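Local atomic coordinates of beta-Ala-His dipeptidase (Homo sapiens, PDB entry 3DLJ), a protein that hydrolyses Xaa-His dipeptides, above all carnosine and anserine, as a secreted zinc-dependent peptidase of the M20 family. Residues A[320-333]-A[346-359]. Sequence-based numbering, arbitrary orientation.
Sequences WRYPSLSIHGIEGA and RVIGKFSIRLVPHM
His328 reaches along the strand 346-355 and hydrogen-bonds Ser352 OG through NE2 at 2.7 Å, the hydroxyl sitting near the plane of the ring at its edge; either could be the donor. Ser326 O lies over one face of the imidazole, 3.6 Å above the plane. His328 and Gly329 both face Lys350, with His328 N bonded to Lys350 O at 2.8 Å and Lys350 N to Gly329 O. Lys350 then turns toward Glu331, its chain bent at chi2 (-90°) and again at chi4, so that NZ meets OE1 of the extended Glu331 nearly head-on in a 2.9 Å salt bridge. A methionine in place of Lys350 would probably leave the Glu331 carboxylate without this charged mate and freer to swing. On the sheet face opposite Ser352, Lys350 and Glu331, Leu325 CD1 packs on Ile353 CG1 at 3.9 Å, and Ile327 CG1 rests against Phe351 CB, while helix 361-377 touches Phe351 and Ile353 through Val368. Pro323 CB meets Met359 SD at 3.7 Å, the two side chains crossing at about a right angle. This is an antiparallel strand pair whose register shifts by one at a classic beta bulge, with 324-331 joined through 346-355 to strand 216-232, consistent with the alpha/beta dimerisation domain of M20 peptidases.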
loop_
_atom_site.group_PDB
_atom_site.type_symbol
_atom_site.label_atom_id
_atom_site.label_comp_id
_atom_site.label_asym_id
_atom_site.label_seq_id
_atom_site.Cartn_x
_atom_site.Cartn_y
_atom_site.Cartn_z
ATOM N N TRP A 320 -5.080 5.349 -13.325
ATOM C CA TRP A 320 -3.749 4.838 -13.633
ATOM C C TRP A 320 -2.782 5.814 -14.290
ATOM O O TRP A 320 -1.578 5.730 -14.070
ATOM C CB TRP A 320 -3.842 3.588 -14.508
ATOM C CG TRP A 320 -4.571 2.420 -13.898
ATOM C CD1 TRP A 320 -4.949 2.254 -12.578
ATOM C CD2 TRP A 320 -4.978 1.234 -14.581
ATOM N NE1 TRP A 320 -5.581 1.054 -12.417
ATOM C CE2 TRP A 320 -5.617 0.405 -13.631
ATOM C CE3 TRP A 320 -4.864 0.786 -15.920
ATOM C CZ2 TRP A 320 -6.143 -0.847 -13.968
ATOM C CZ3 TRP A 320 -5.391 -0.448 -16.258
ATOM C CH2 TRP A 320 -6.026 -1.253 -15.282
ATOM N N ARG A 321 -3.307 6.711 -15.110
ATOM C CA ARG A 321 -2.452 7.490 -16.015
ATOM C C ARG A 321 -2.783 8.989 -16.094
ATOM O O ARG A 321 -2.144 9.744 -16.833
ATOM C CB ARG A 321 -2.383 6.822 -17.408
ATOM C CG ARG A 321 -3.690 6.793 -18.211
ATOM C CD ARG A 321 -3.877 8.091 -19.029
ATOM N NE ARG A 321 -2.854 8.254 -20.068
ATOM C CZ ARG A 321 -2.391 9.429 -20.512
ATOM N NH1 ARG A 321 -2.827 10.574 -19.999
ATOM N NH2 ARG A 321 -1.473 9.469 -21.466
ATOM N N TYR A 322 -3.780 9.407 -15.317
ATOM C CA TYR A 322 -4.022 10.825 -15.076
ATOM C C TYR A 322 -3.733 11.161 -13.605
ATOM O O TYR A 322 -3.931 10.328 -12.728
ATOM C CB TYR A 322 -5.451 11.215 -15.446
ATOM C CG TYR A 322 -5.760 11.233 -16.933
ATOM C CD1 TYR A 322 -6.653 10.316 -17.479
ATOM C CD2 TYR A 322 -5.200 12.183 -17.785
ATOM C CE1 TYR A 322 -6.980 10.327 -18.818
ATOM C CE2 TYR A 322 -5.520 12.201 -19.125
ATOM C CZ TYR A 322 -6.410 11.261 -19.641
ATOM O OH TYR A 322 -6.754 11.254 -20.986
ATOM N N PRO A 323 -3.241 12.391 -13.329
ATOM C CA PRO A 323 -3.031 12.770 -11.937
ATOM C C PRO A 323 -4.378 12.962 -11.220
ATOM O O PRO A 323 -5.407 13.141 -11.864
ATOM C CB PRO A 323 -2.273 14.103 -12.059
ATOM C CG PRO A 323 -2.689 14.648 -13.343
ATOM C CD PRO A 323 -2.879 13.478 -14.254
ATOM N N SER A 324 -4.380 12.896 -9.898
ATOM C CA SER A 324 -5.604 13.071 -9.155
ATOM C C SER A 324 -5.274 13.831 -7.875
ATOM O O SER A 324 -4.139 13.738 -7.368
ATOM C CB SER A 324 -6.242 11.710 -8.845
ATOM O OG SER A 324 -5.513 11.016 -7.847
ATOM N N LEU A 325 -6.239 14.587 -7.365
ATOM C CA LEU A 325 -6.042 15.348 -6.141
ATOM C C LEU A 325 -7.108 14.985 -5.105
ATOM O O LEU A 325 -8.304 15.014 -5.413
ATOM C CB LEU A 325 -6.008 16.855 -6.436
ATOM C CG LEU A 325 -5.621 17.790 -5.271
ATOM C CD1 LEU A 325 -5.129 19.085 -5.827
ATOM C CD2 LEU A 325 -6.774 18.038 -4.260
ATOM N N SER A 326 -6.665 14.621 -3.897
ATOM C CA SER A 326 -7.562 14.285 -2.791
ATOM C C SER A 326 -7.271 15.102 -1.541
ATOM O O SER A 326 -6.125 15.194 -1.113
ATOM C CB SER A 326 -7.453 12.794 -2.442
ATOM O OG SER A 326 -7.864 12.014 -3.532
ATOM N N ILE A 327 -8.314 15.680 -0.956
ATOM C CA ILE A 327 -8.183 16.381 0.307
ATOM C C ILE A 327 -8.528 15.383 1.394
ATOM O O ILE A 327 -9.594 14.772 1.371
ATOM C CB ILE A 327 -9.083 17.658 0.382
ATOM C CG1 ILE A 327 -8.704 18.662 -0.714
ATOM C CG2 ILE A 327 -8.990 18.313 1.767
ATOM C CD1 ILE A 327 -9.927 19.443 -1.235
ATOM N N HIS A 328 -7.588 15.205 2.316
ATOM C CA HIS A 328 -7.651 14.176 3.338
ATOM C C HIS A 328 -8.293 14.669 4.627
ATOM O O HIS A 328 -9.032 13.942 5.257
ATOM C CB HIS A 328 -6.226 13.623 3.623
ATOM C CG HIS A 328 -5.502 13.159 2.387
ATOM N ND1 HIS A 328 -6.047 12.257 1.497
ATOM C CD2 HIS A 328 -4.299 13.504 1.876
ATOM C CE1 HIS A 328 -5.195 12.046 0.509
ATOM N NE2 HIS A 328 -4.128 12.791 0.717
ATOM N N GLY A 329 -7.990 15.893 5.037
ATOM C CA GLY A 329 -8.461 16.378 6.306
ATOM C C GLY A 329 -7.807 17.652 6.755
ATOM O O GLY A 329 -6.994 18.241 6.044
ATOM N N ILE A 330 -8.182 18.072 7.960
ATOM C CA ILE A 330 -7.635 19.234 8.615
ATOM C C ILE A 330 -7.202 18.817 10.023
ATOM O O ILE A 330 -7.959 18.143 10.732
ATOM C CB ILE A 330 -8.694 20.364 8.695
ATOM C CG1 ILE A 330 -9.111 20.803 7.278
ATOM C CG2 ILE A 330 -8.179 21.537 9.564
ATOM C CD1 ILE A 330 -10.224 21.862 7.182
ATOM N N GLU A 331 -6.004 19.239 10.439
ATOM C CA GLU A 331 -5.529 19.015 11.817
ATOM C C GLU A 331 -5.588 20.362 12.592
ATOM O O GLU A 331 -5.327 21.400 12.013
ATOM C CB GLU A 331 -4.103 18.448 11.782
ATOM C CG GLU A 331 -3.453 18.156 13.181
ATOM C CD GLU A 331 -1.954 17.848 13.082
ATOM O OE1 GLU A 331 -1.469 17.486 11.973
ATOM O OE2 GLU A 331 -1.252 17.975 14.122
ATOM N N GLY A 332 -5.993 20.327 13.862
ATOM C CA GLY A 332 -5.943 21.487 14.773
ATOM C C GLY A 332 -7.253 22.192 15.030
ATOM O O GLY A 332 -7.293 23.163 15.793
ATOM N N ALA A 333 -8.314 21.725 14.377
ATOM C CA ALA A 333 -9.674 22.246 14.525
ATOM C C ALA A 333 -10.573 21.316 15.351
ATOM O O ALA A 333 -10.100 20.356 15.955
ATOM C CB ALA A 333 -10.326 22.524 13.110
ATOM N N ARG A 346 -4.608 27.541 14.967
ATOM C CA ARG A 346 -3.614 27.011 14.051
ATOM C C ARG A 346 -4.139 25.717 13.478
ATOM O O ARG A 346 -4.435 24.763 14.214
ATOM C CB ARG A 346 -2.305 26.727 14.819
ATOM C CG ARG A 346 -1.057 26.758 13.971
ATOM C CD ARG A 346 0.176 26.433 14.844
ATOM N NE ARG A 346 0.484 25.013 14.746
ATOM C CZ ARG A 346 1.698 24.527 14.515
ATOM N NH1 ARG A 346 1.879 23.203 14.414
ATOM N NH2 ARG A 346 2.730 25.369 14.395
ATOM N N VAL A 347 -4.221 25.675 12.158
ATOM C CA VAL A 347 -4.794 24.534 11.456
ATOM C C VAL A 347 -3.888 24.110 10.297
ATOM O O VAL A 347 -3.165 24.945 9.723
ATOM C CB VAL A 347 -6.212 24.887 10.923
ATOM C CG1 VAL A 347 -7.187 25.013 12.068
ATOM C CG2 VAL A 347 -6.165 26.204 10.128
ATOM N N ILE A 348 -3.913 22.817 9.973
ATOM C CA ILE A 348 -3.101 22.253 8.894
ATOM C C ILE A 348 -3.995 21.428 7.961
ATOM O O ILE A 348 -4.550 20.398 8.361
ATOM C CB ILE A 348 -1.916 21.335 9.427
ATOM C CG1 ILE A 348 -1.182 21.981 10.615
ATOM C CG2 ILE A 348 -0.875 21.041 8.308
ATOM C CD1 ILE A 348 -0.000 21.178 11.116
ATOM N N GLY A 349 -4.127 21.885 6.723
ATOM C CA GLY A 349 -4.841 21.139 5.708
ATOM C C GLY A 349 -3.928 20.067 5.136
ATOM O O GLY A 349 -2.726 20.280 5.002
ATOM N N LYS A 350 -4.504 18.918 4.778
ATOM C CA LYS A 350 -3.748 17.811 4.170
ATOM C C LYS A 350 -4.375 17.383 2.864
ATOM O O LYS A 350 -5.594 17.163 2.771
ATOM C CB LYS A 350 -3.694 16.604 5.108
ATOM C CG LYS A 350 -3.446 16.929 6.581
ATOM C CD LYS A 350 -1.989 16.957 6.970
ATOM C CE LYS A 350 -1.873 17.426 8.421
ATOM N NZ LYS A 350 -1.751 16.279 9.377
ATOM N N PHE A 351 -3.536 17.253 1.846
ATOM C CA PHE A 351 -3.984 16.801 0.550
ATOM C C PHE A 351 -2.791 16.264 -0.234
ATOM O O PHE A 351 -1.649 16.542 0.101
ATOM C CB PHE A 351 -4.706 17.933 -0.227
ATOM C CG PHE A 351 -3.779 19.033 -0.743
ATOM C CD1 PHE A 351 -3.221 18.948 -2.017
ATOM C CD2 PHE A 351 -3.475 20.131 0.046
ATOM C CE1 PHE A 351 -2.394 19.949 -2.513
ATOM C CE2 PHE A 351 -2.636 21.147 -0.440
ATOM C CZ PHE A 351 -2.103 21.057 -1.723
ATOM N N SER A 352 -3.068 15.485 -1.264
ATOM C CA SER A 352 -1.996 14.921 -2.063
ATOM C C SER A 352 -2.408 14.841 -3.519
ATOM O O SER A 352 -3.585 14.815 -3.846
ATOM C CB SER A 352 -1.559 13.535 -1.527
ATOM O OG SER A 352 -2.644 12.622 -1.479
ATOM N N ILE A 353 -1.407 14.807 -4.377
ATOM C CA ILE A 353 -1.588 14.660 -5.796
ATOM C C ILE A 353 -0.836 13.402 -6.237
ATOM O O ILE A 353 0.390 13.293 -6.074
ATOM C CB ILE A 353 -1.072 15.922 -6.562
ATOM C CG1 ILE A 353 -1.780 17.191 -6.049
ATOM C CG2 ILE A 353 -1.264 15.764 -8.057
ATOM C CD1 ILE A 353 -1.213 18.509 -6.589
ATOM N N ARG A 354 -1.574 12.466 -6.808
ATOM C CA ARG A 354 -0.993 11.291 -7.410
ATOM C C ARG A 354 -0.345 11.663 -8.716
ATOM O O ARG A 354 -0.909 12.411 -9.520
ATOM C CB ARG A 354 -2.063 10.222 -7.583
ATOM C CG ARG A 354 -2.696 9.807 -6.260
ATOM C CD ARG A 354 -1.808 8.835 -5.459
ATOM N NE ARG A 354 -2.389 8.504 -4.147
ATOM C CZ ARG A 354 -1.807 7.732 -3.222
ATOM N NH1 ARG A 354 -2.427 7.501 -2.069
ATOM N NH2 ARG A 354 -0.610 7.186 -3.448
ATOM N N LEU A 355 0.872 11.174 -8.921
ATOM C CA LEU A 355 1.653 11.604 -10.060
ATOM C C LEU A 355 1.760 10.504 -11.100
ATOM O O LEU A 355 1.773 9.327 -10.765
ATOM C CB LEU A 355 3.029 12.078 -9.623
ATOM C CG LEU A 355 3.102 13.038 -8.429
ATOM C CD1 LEU A 355 4.572 13.411 -8.163
ATOM C CD2 LEU A 355 2.316 14.285 -8.692
ATOM N N VAL A 356 1.816 10.914 -12.364
ATOM C CA VAL A 356 1.897 10.000 -13.490
ATOM C C VAL A 356 3.005 10.493 -14.451
ATOM O O VAL A 356 3.424 11.648 -14.377
ATOM C CB VAL A 356 0.527 9.892 -14.240
ATOM C CG1 VAL A 356 -0.562 9.408 -13.297
ATOM C CG2 VAL A 356 0.138 11.234 -14.883
ATOM N N PRO A 357 3.513 9.608 -15.320
ATOM C CA PRO A 357 4.411 10.045 -16.390
ATOM C C PRO A 357 3.805 11.181 -17.228
ATOM O O PRO A 357 2.628 11.101 -17.581
ATOM C CB PRO A 357 4.579 8.786 -17.245
ATOM C CG PRO A 357 4.267 7.651 -16.350
ATOM C CD PRO A 357 3.327 8.140 -15.300
ATOM N N HIS A 358 4.573 12.230 -17.542
ATOM C CA HIS A 358 5.964 12.405 -17.116
ATOM C C HIS A 358 6.166 13.526 -16.088
ATOM O O HIS A 358 7.062 14.342 -16.246
ATOM C CB HIS A 358 6.856 12.682 -18.333
ATOM C CG HIS A 358 7.334 11.443 -19.013
ATOM N ND1 HIS A 358 7.517 11.364 -20.378
ATOM C CD2 HIS A 358 7.642 10.218 -18.516
ATOM C CE1 HIS A 358 7.929 10.146 -20.693
ATOM N NE2 HIS A 358 8.009 9.431 -19.581
ATOM N N MET A 359 5.348 13.555 -15.036
ATOM C CA MET A 359 5.388 14.663 -14.063
ATOM C C MET A 359 6.659 14.711 -13.177
ATOM O O MET A 359 7.074 13.709 -12.607
ATOM C CB MET A 359 4.118 14.656 -13.187
ATOM C CG MET A 359 2.793 14.714 -13.980
ATOM S SD MET A 359 1.306 14.433 -12.984
ATOM C CE MET A 359 1.123 16.050 -12.196
HETATM O O HOH W 1 0.607 9.219 -17.796
HETATM O O HOH W 2 -5.859 25.220 16.788
#